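Putative exported protein (Bordetella parapertussis, PDB 3OCJ) is of unknown function but has a Rossmann-like methyltransferase domain, which suggests S-adenosylmethionine-dependent methyl transfer, and binds palmitic acid in the crystal. Local coordinates at residues His49-Ser54 and Arg259-Arg264; Arg58-Leu61 and Gly65-Ala68. One frame throughout, in Å; residues are numbered along the deposited sequence. Where two conformers were deposited one is given.

In the fold
Both contacts line the site of one bound palmitic acid, and their centres lie 10 Å apart. Interaction 1 joins helix 41-53 to the C-terminal end of helix 247-261 and meets the methyl end of the fatty acid. Interaction 2 folds helix 55-63 against the loop that follows it. Its Leu60 touches the acyl chain towards the methyl end and its Leu66 lies by the carboxylate. The two contacts also touch each other. Arg58 NH1 probably hydrogen-bonds Ala52 O at 2.9 Å, and Ile261 CG2 packs 3.6 Å from Leu60 O. Helices 41-53 and 55-63 follow each other in the chain. Tyr199 OH hydrogen-bonds the palmitic acid.

Interaction 1. Residues His49-Ser54 and Arg259-Arg264; sequences HGLAES and RLIQPR. With PLM (palmitic acid), chain D.
Leu51 reaches from helix 41-53 to Leu260 and Ile261 at the end of helix 247-261. It gives up more surface here than the other two together. The contact is small, 113 Å² summed over both sides, and wholly apolar. No hydrogen bond crosses it.

The two methyls of Leu51 do different work. CD1 meets the protein. Leu51 and Leu260 cross obliquely, and Leu51 CD1 meets both the base and one methyl of Leu260, lying 3.8 Å from Leu260 CB and 3.9 Å from Leu260 CD1. Leu51 CD1 is also 3.9 Å from Ile261 CG1. Leu51 runs at about a right angle to Ile261. Leu51 CD2, the other methyl, faces the ligand, 3.6 Å from PLM CF near the methyl end of the palmitic acid. The CG of Leu51 is anti to its carbonyl carbon (chi1 -76°). With the chain extended beyond it, CD1 goes to the second helix and CD2 to the palmitic acid.

Ile261 does not aim its CB straight at Leu51. Its CG1 branch, anti to the carbonyl carbon (chi1 -65°), closes the distance. Leu260 points toward Leu51 directly and also packs on Ile30 of helix 15-33.

Ser54 follows the helix of Leu51 and touches the ligand as well. Ser54 OG is 3.6 Å from the terminal carbon PLM CG. OG accepts from Gly57 N, capping helix 55-63, and also hydrogen-bonds Glu88 OE2.

Helix 247-261 ends here in a wider pi-type turn, and Gln262 leaves it with positive phi. All three touching residues are buried. This is helix-to-helix apolar packing between an N-terminal helix and a helix late in the chain. Leu51 and Ser54 border the methyl end of the bound palmitic acid, with Leu260 and Ile261 packed against the other methyl of Leu51.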
ATOM      1  N   HIS A  49       5.368  13.502 -19.373  0.55 20.12           N
ATOM      2  CA  HIS A  49       6.762  13.906 -19.246  0.55 22.96           C
ATOM      3  C   HIS A  49       7.158  14.075 -17.780  0.55 20.82           C
ATOM      4  O   HIS A  49       8.263  13.701 -17.382  0.55 22.29           O
ATOM      5  CB  HIS A  49       7.013  15.200 -20.024  0.55 24.46           C
ATOM      6  CG  HIS A  49       8.457  15.590 -20.095  0.55 27.04           C
ATOM      7  ND1 HIS A  49       9.344  15.001 -20.971  0.55 35.95           N
ATOM      8  CD2 HIS A  49       9.166  16.514 -19.406  0.55 29.17           C
ATOM      9  CE1 HIS A  49      10.539  15.543 -20.813  0.55 35.57           C
ATOM     10  NE2 HIS A  49      10.457  16.464 -19.871  0.55 32.15           N
ATOM     11  N   GLY A  50       6.257  14.640 -16.983  1.00 20.77           N
ATOM     12  CA  GLY A  50       6.493  14.792 -15.558  1.00 21.12           C
ATOM     13  C   GLY A  50       6.709  13.438 -14.901  1.00 20.70           C
ATOM     14  O   GLY A  50       7.629  13.265 -14.097  1.00 24.39           O
ATOM     15  N   LEU A  51       5.871  12.465 -15.247  1.00 20.48           N
ATOM     16  CA  LEU A  51       6.064  11.108 -14.746  1.00 20.87           C
ATOM     17  C   LEU A  51       7.427  10.557 -15.131  1.00 19.58           C
ATOM     18  O   LEU A  51       8.141   9.997 -14.299  1.00 19.70           O
ATOM     19  CB  LEU A  51       4.998  10.160 -15.285  1.00 20.64           C
ATOM     20  CG  LEU A  51       3.607  10.235 -14.673  1.00 19.20           C
ATOM     21  CD1 LEU A  51       2.711   9.217 -15.369  1.00 21.07           C
ATOM     22  CD2 LEU A  51       3.654   9.986 -13.167  1.00 17.98           C
ATOM     23  N   ALA A  52       7.782  10.705 -16.403  1.00 17.11           N
ATOM     24  CA  ALA A  52       9.010  10.112 -16.913  1.00 20.28           C
ATOM     25  C   ALA A  52      10.269  10.765 -16.343  1.00 22.75           C
ATOM     26  O   ALA A  52      11.341  10.157 -16.349  1.00 22.02           O
ATOM     27  CB  ALA A  52       9.022  10.163 -18.439  1.00 20.64           C
ATOM     28  N   GLU A  53      10.137  11.999 -15.865  1.00 20.27           N
ATOM     29  CA  GLU A  53      11.264  12.729 -15.296  1.00 21.79           C
ATOM     30  C   GLU A  53      11.460  12.418 -13.818  1.00 18.24           C
ATOM     31  O   GLU A  53      12.477  12.795 -13.235  1.00 23.34           O
ATOM     32  CB  GLU A  53      11.087  14.235 -15.487  1.00 27.37           C
ATOM     33  CG  GLU A  53      11.286  14.689 -16.915  1.00 34.50           C
ATOM     34  CD  GLU A  53      12.666  14.343 -17.436  1.00 37.18           C
ATOM     35  OE1 GLU A  53      13.658  14.686 -16.760  1.00 44.50           O
ATOM     36  OE2 GLU A  53      12.758  13.728 -18.519  1.00 39.79           O
ATOM     37  N   SER A  54      10.494  11.717 -13.229  1.00 16.44           N
ATOM     38  CA  SER A  54      10.491  11.414 -11.805  1.00 17.05           C
ATOM     39  C   SER A  54      10.974   9.994 -11.544  1.00 15.14           C
ATOM     40  O   SER A  54      10.593   9.071 -12.258  1.00 17.07           O
ATOM     41  CB  SER A  54       9.069  11.578 -11.257  1.00 15.59           C
ATOM     42  OG  SER A  54       8.890  10.934 -10.006  1.00 15.98           O
ATOM     43  N   ARG A 259      -5.022   6.475 -17.742  1.00 17.37           N
ATOM     44  CA  ARG A 259      -4.430   6.602 -19.065  1.00 21.38           C
ATOM     45  C   ARG A 259      -2.914   6.439 -19.091  1.00 18.51           C
ATOM     46  O   ARG A 259      -2.366   5.874 -20.036  1.00 20.58           O
ATOM     47  CB  ARG A 259      -4.820   7.936 -19.705  1.00 21.48           C
ATOM     48  CG  ARG A 259      -4.420   8.032 -21.161  1.00 25.17           C
ATOM     49  CD  ARG A 259      -5.070   9.214 -21.844  1.00 24.16           C
ATOM     50  NE  ARG A 259      -6.524   9.114 -21.809  1.00 25.07           N
ATOM     51  CZ  ARG A 259      -7.337   9.899 -22.508  1.00 33.04           C
ATOM     52  NH1 ARG A 259      -6.834  10.836 -23.298  1.00 27.27           N
ATOM     53  NH2 ARG A 259      -8.650   9.742 -22.419  1.00 32.94           N
ATOM     54  N   LEU A 260      -2.229   6.935 -18.069  1.00 17.98           N
ATOM     55  CA  LEU A 260      -0.769   6.949 -18.139  1.00 17.66           C
ATOM     56  C   LEU A 260      -0.104   5.731 -17.493  1.00 17.64           C
ATOM     57  O   LEU A 260       0.563   4.947 -18.178  1.00 18.09           O
ATOM     58  CB  LEU A 260      -0.203   8.259 -17.586  1.00 16.58           C
ATOM     59  CG  LEU A 260      -0.814   9.529 -18.189  1.00 19.05           C
ATOM     60  CD1 LEU A 260      -0.107  10.770 -17.659  1.00 20.03           C
ATOM     61  CD2 LEU A 260      -0.763   9.490 -19.718  1.00 20.27           C
ATOM     62  N   ILE A 261      -0.299   5.556 -16.191  1.00 16.54           N
ATOM     63  CA  ILE A 261       0.355   4.466 -15.465  1.00 15.30           C
ATOM     64  C   ILE A 261      -0.346   3.124 -15.648  1.00 14.19           C
ATOM     65  O   ILE A 261       0.295   2.102 -15.894  1.00 15.34           O
ATOM     66  CB  ILE A 261       0.405   4.777 -13.958  1.00 14.00           C
ATOM     67  CG1 ILE A 261       1.284   6.005 -13.702  1.00 17.18           C
ATOM     68  CG2 ILE A 261       0.852   3.549 -13.167  1.00 14.53           C
ATOM     69  CD1 ILE A 261       1.158   6.557 -12.286  1.00 16.70           C
ATOM     70  N   GLN A 262      -1.666   3.137 -15.509  1.00 14.02           N
ATOM     71  CA  GLN A 262      -2.491   1.927 -15.524  1.00 15.41           C
ATOM     72  C   GLN A 262      -2.107   0.992 -14.381  1.00 13.99           C
ATOM     73  O   GLN A 262      -1.647  -0.122 -14.594  1.00 13.37           O
ATOM     74  CB  GLN A 262      -2.440   1.233 -16.883  1.00 16.65           C
ATOM     75  CG  GLN A 262      -2.767   2.206 -18.013  1.00 18.69           C
ATOM     76  CD  GLN A 262      -3.327   1.530 -19.246  1.00 29.58           C
ATOM     77  OE1 GLN A 262      -2.758   0.567 -19.755  1.00 26.15           O
ATOM     78  NE2 GLN A 262      -4.448   2.042 -19.737  1.00 29.10           N
ATOM     79  N   PRO A 263      -2.326   1.444 -13.147  1.00 14.00           N
ATOM     80  CA  PRO A 263      -1.822   0.686 -11.992  1.00 13.63           C
ATOM     81  C   PRO A 263      -2.512  -0.665 -11.800  1.00 12.87           C
ATOM     82  O   PRO A 263      -3.677  -0.849 -12.159  1.00 15.47           O
ATOM     83  CB  PRO A 263      -2.151   1.576 -10.788  1.00 16.05           C
ATOM     84  CG  PRO A 263      -2.712   2.852 -11.336  1.00 19.76           C
ATOM     85  CD  PRO A 263      -3.068   2.659 -12.773  1.00 13.82           C
ATOM     86  N   ARG A 264      -1.784  -1.576 -11.168  1.00 12.60           N
ATOM     87  CA  ARG A 264      -2.254  -2.929 -10.899  1.00 12.76           C
ATOM     88  C   ARG A 264      -3.037  -3.049  -9.593  1.00 15.74           C
ATOM     89  O   ARG A 264      -3.548  -4.131  -9.294  1.00 14.96           O
ATOM     90  CB  ARG A 264      -1.057  -3.876 -10.751  1.00 17.38           C
ATOM     91  CG  ARG A 264      -0.073  -3.924 -11.886  1.00 19.71           C
ATOM     92  CD  ARG A 264       1.237  -4.541 -11.378  1.00 23.98           C
ATOM     93  NE  ARG A 264       2.180  -4.736 -12.465  1.00 25.59           N
ATOM     94  CZ  ARG A 264       2.165  -5.794 -13.270  1.00 25.08           C
ATOM     95  NH1 ARG A 264       1.261  -6.748 -13.090  1.00 25.89           N
ATOM     96  NH2 ARG A 264       3.047  -5.895 -14.254  1.00 26.16           N
TER
HETATM   97  C1  PLM D 305       0.355  -0.074  -2.665  1.00 15.16           C
HETATM   98  O1  PLM D 305       0.392   0.183  -1.444  1.00 21.49           O
HETATM   99  O2  PLM D 305       1.139  -0.938  -3.112  1.00 16.26           O
HETATM  100  C2  PLM D 305      -0.598   0.632  -3.614  1.00 16.29           C
HETATM  101  C3  PLM D 305      -1.305   1.836  -2.988  1.00 16.90           C
HETATM  102  C4  PLM D 305      -2.001   2.609  -4.108  1.00 21.79           C
HETATM  103  C5  PLM D 305      -2.936   3.702  -3.608  1.00 25.39           C
HETATM  104  C6  PLM D 305      -2.188   4.832  -2.908  1.00 25.87           C
HETATM  105  C7  PLM D 305      -0.879   5.200  -3.596  1.00 25.00           C
HETATM  106  C8  PLM D 305      -1.066   5.817  -4.978  1.00 24.06           C
HETATM  107  C9  PLM D 305       0.315   6.171  -5.520  1.00 22.44           C
HETATM  108  CA  PLM D 305       0.271   7.183  -6.655  1.00 20.86           C
HETATM  109  CB  PLM D 305       1.612   7.905  -6.738  1.00 23.61           C
HETATM  110  CC  PLM D 305       1.815   8.586  -8.081  1.00 21.98           C
HETATM  111  CD  PLM D 305       3.182   9.253  -8.133  1.00 26.31           C
HETATM  112  CE  PLM D 305       3.442   9.781  -9.541  1.00 26.17           C
HETATM  113  CF  PLM D 305       4.923  10.025  -9.784  1.00 26.56           C
HETATM  114  CG  PLM D 305       5.509  11.056  -8.833  1.00 26.38           C

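Interaction 2. Residues Arg58-Leu61 and Gly65-Ala68; sequences RFLL and GLNA. With PLM (palmitic acid), chain D.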
ATOM      1  N   ARG A  58       8.875   6.990 -13.063  1.00 12.94           N
ATOM      2  CA  ARG A  58       9.450   5.970 -13.933  1.00 14.29           C
ATOM      3  C   ARG A  58       9.182   4.576 -13.391  1.00 14.82           C
ATOM      4  O   ARG A  58       8.847   3.661 -14.153  1.00 13.88           O
ATOM      5  CB  ARG A  58      10.953   6.182 -14.109  1.00 14.56           C
ATOM      6  CG  ARG A  58      11.297   7.404 -14.924  1.00 16.26           C
ATOM      7  CD  ARG A  58      12.777   7.444 -15.271  1.00 20.36           C
ATOM      8  NE  ARG A  58      13.631   7.733 -14.121  1.00 19.87           N
ATOM      9  CZ  ARG A  58      13.948   8.960 -13.714  1.00 20.92           C
ATOM     10  NH1 ARG A  58      13.451  10.019 -14.336  1.00 21.76           N
ATOM     11  NH2 ARG A  58      14.753   9.125 -12.671  1.00 24.62           N
ATOM     12  N   PHE A  59       9.323   4.410 -12.079  1.00 12.38           N
ATOM     13  CA  PHE A  59       9.063   3.113 -11.465  1.00 12.68           C
ATOM     14  C   PHE A  59       7.613   2.683 -11.717  1.00 15.25           C
ATOM     15  O   PHE A  59       7.338   1.527 -12.052  1.00 13.46           O
ATOM     16  CB  PHE A  59       9.353   3.143  -9.956  1.00 15.08           C
ATOM     17  CG  PHE A  59       9.294   1.785  -9.306  1.00 12.57           C
ATOM     18  CD1 PHE A  59      10.448   1.032  -9.152  1.00 14.14           C
ATOM     19  CD2 PHE A  59       8.090   1.255  -8.885  1.00 12.70           C
ATOM     20  CE1 PHE A  59      10.397  -0.236  -8.584  1.00 14.53           C
ATOM     21  CE2 PHE A  59       8.034  -0.018  -8.306  1.00 15.62           C
ATOM     22  CZ  PHE A  59       9.200  -0.758  -8.158  1.00 13.35           C
ATOM     23  N   LEU A  60       6.682   3.615 -11.564  1.00 12.57           N
ATOM     24  CA  LEU A  60       5.274   3.316 -11.794  1.00 11.24           C
ATOM     25  C   LEU A  60       4.964   3.039 -13.262  1.00 11.96           C
ATOM     26  O   LEU A  60       4.194   2.138 -13.562  1.00 12.77           O
ATOM     27  CB  LEU A  60       4.399   4.452 -11.275  1.00 13.20           C
ATOM     28  CG  LEU A  60       4.379   4.521  -9.743  1.00 13.08           C
ATOM     29  CD1 LEU A  60       3.796   5.844  -9.267  1.00 15.12           C
ATOM     30  CD2 LEU A  60       3.622   3.331  -9.166  1.00 18.62           C
ATOM     31  N   LEU A  61       5.576   3.788 -14.177  1.00 12.08           N
ATOM     32  CA  LEU A  61       5.342   3.536 -15.595  1.00 13.23           C
ATOM     33  C   LEU A  61       5.799   2.127 -15.953  1.00 13.74           C
ATOM     34  O   LEU A  61       5.135   1.429 -16.719  1.00 14.93           O
ATOM     35  CB  LEU A  61       6.098   4.550 -16.460  1.00 13.36           C
ATOM     36  CG  LEU A  61       5.433   5.928 -16.536  1.00 13.81           C
ATOM     37  CD1 LEU A  61       6.436   6.966 -17.015  1.00 14.74           C
ATOM     38  CD2 LEU A  61       4.216   5.877 -17.457  1.00 16.95           C
ATOM     39  N   GLY A  65       2.990  -0.559 -10.014  1.00 12.33           N
ATOM     40  CA  GLY A  65       2.667  -0.777  -8.615  1.00 13.68           C
ATOM     41  C   GLY A  65       3.811  -0.269  -7.756  1.00 14.86           C
ATOM     42  O   GLY A  65       4.813   0.239  -8.272  1.00 15.24           O
ATOM     43  N   LEU A  66       3.664  -0.396  -6.444  1.00 16.53           N
ATOM     44  CA  LEU A  66       4.683   0.056  -5.514  1.00 15.48           C
ATOM     45  C   LEU A  66       5.462  -1.116  -4.952  1.00 18.10           C
ATOM     46  O   LEU A  66       4.891  -2.176  -4.677  1.00 26.40           O
ATOM     47  CB  LEU A  66       4.053   0.835  -4.360  1.00 16.13           C
ATOM     48  CG  LEU A  66       3.343   2.135  -4.725  1.00 16.81           C
ATOM     49  CD1 LEU A  66       2.691   2.748  -3.488  1.00 18.01           C
ATOM     50  CD2 LEU A  66       4.291   3.126  -5.382  1.00 18.55           C
ATOM     51  N   ASN A  67       6.761  -0.925  -4.771  1.00 15.65           N
ATOM     52  CA  ASN A  67       7.562  -1.887  -4.030  1.00 14.98           C
ATOM     53  C   ASN A  67       7.853  -1.338  -2.640  1.00 14.85           C
ATOM     54  O   ASN A  67       7.315  -0.292  -2.238  1.00 14.92           O
ATOM     55  CB  ASN A  67       8.869  -2.199  -4.757  1.00 16.00           C
ATOM     56  CG  ASN A  67       9.774  -0.995  -4.869  1.00 15.52           C
ATOM     57  OD1 ASN A  67       9.353   0.134  -4.626  1.00 16.20           O
ATOM     58  ND2 ASN A  67      11.017  -1.224  -5.258  1.00 17.07           N
ATOM     59  N   ALA A  68       8.734  -2.016  -1.918  1.00 15.17           N
ATOM     60  CA  ALA A  68       9.019  -1.623  -0.541  1.00 16.57           C
ATOM     61  C   ALA A  68       9.619  -0.222  -0.491  1.00 16.27           C
ATOM     62  O   ALA A  68       9.196   0.619   0.309  1.00 17.09           O
ATOM     63  CB  ALA A  68       9.955  -2.621   0.120  1.00 16.20           C
TER
HETATM   64  C1  PLM D 305       0.355  -0.074  -2.665  1.00 15.16           C
HETATM   65  O1  PLM D 305       0.392   0.183  -1.444  1.00 21.49           O
HETATM   66  O2  PLM D 305       1.139  -0.938  -3.112  1.00 16.26           O
HETATM   67  C2  PLM D 305      -0.598   0.632  -3.614  1.00 16.29           C
HETATM   68  C3  PLM D 305      -1.305   1.836  -2.988  1.00 16.90           C
HETATM   69  C4  PLM D 305      -2.001   2.609  -4.108  1.00 21.79           C
HETATM   70  C5  PLM D 305      -2.936   3.702  -3.608  1.00 25.39           C
HETATM   71  C6  PLM D 305      -2.188   4.832  -2.908  1.00 25.87           C
HETATM   72  C7  PLM D 305      -0.879   5.200  -3.596  1.00 25.00           C
HETATM   73  C8  PLM D 305      -1.066   5.817  -4.978  1.00 24.06           C
HETATM   74  C9  PLM D 305       0.315   6.171  -5.520  1.00 22.44           C
HETATM   75  CA  PLM D 305       0.271   7.183  -6.655  1.00 20.86           C
HETATM   76  CB  PLM D 305       1.612   7.905  -6.738  1.00 23.61           C
HETATM   77  CC  PLM D 305       1.815   8.586  -8.081  1.00 21.98           C
HETATM   78  CD  PLM D 305       3.182   9.253  -8.133  1.00 26.31           C
HETATM   79  CE  PLM D 305       3.442   9.781  -9.541  1.00 26.17           C
HETATM   80  CF  PLM D 305       4.923  10.025  -9.784  1.00 26.56           C
HETATM   81  CG  PLM D 305       5.509  11.056  -8.833  1.00 26.38           C
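Phe59 and Asn67 meet with ring and amide planes 31° apart. The amide approaches the far end of the ring obliquely. Phe59 CZ lies 3.3 Å from Asn67 CG, and Asn67 ND2 is 3.5 Å from Phe59 CE1. The ring reaches the loop because its CG is anti to the backbone N (chi1 -172°). Asn67 OD1 is engaged elsewhere: it caps the N-terminus of the next helix by accepting a hydrogen bond from Trp70 N.

The edge of the same ring meets a backbone carbonyl. Gly65 O lies in the ring plane, 3.2 Å from Phe59 CE2. Leu60 CD2 lies 3.4 Å from Gly65 O. Gly65 O is buried by the contact and has no hydrogen-bond partner in the model. Its near neighbours across the contact are carbons, of the Phe59 ring and Leu60 CD2.

Leu60 CD2 also packs 3.8 Å from Leu66 CD2. The remaining branches of both leucines turn to the palmitic acid. Leu60 CD1 is 3.6 Å from PLM CC, while Leu66 CD1 is 3.8 Å from the carboxyl carbon PLM C1.

The contact closes the turn between helix 55-63 and helix 68-76. Leu66 rests on Thr71 and Leu74 of the second helix. Phe59 meets Trp70 there and stacks edge-to-face with Tyr63 of its own helix. Leu61 points away from the loop and packs on helices 15-33 and 41-53.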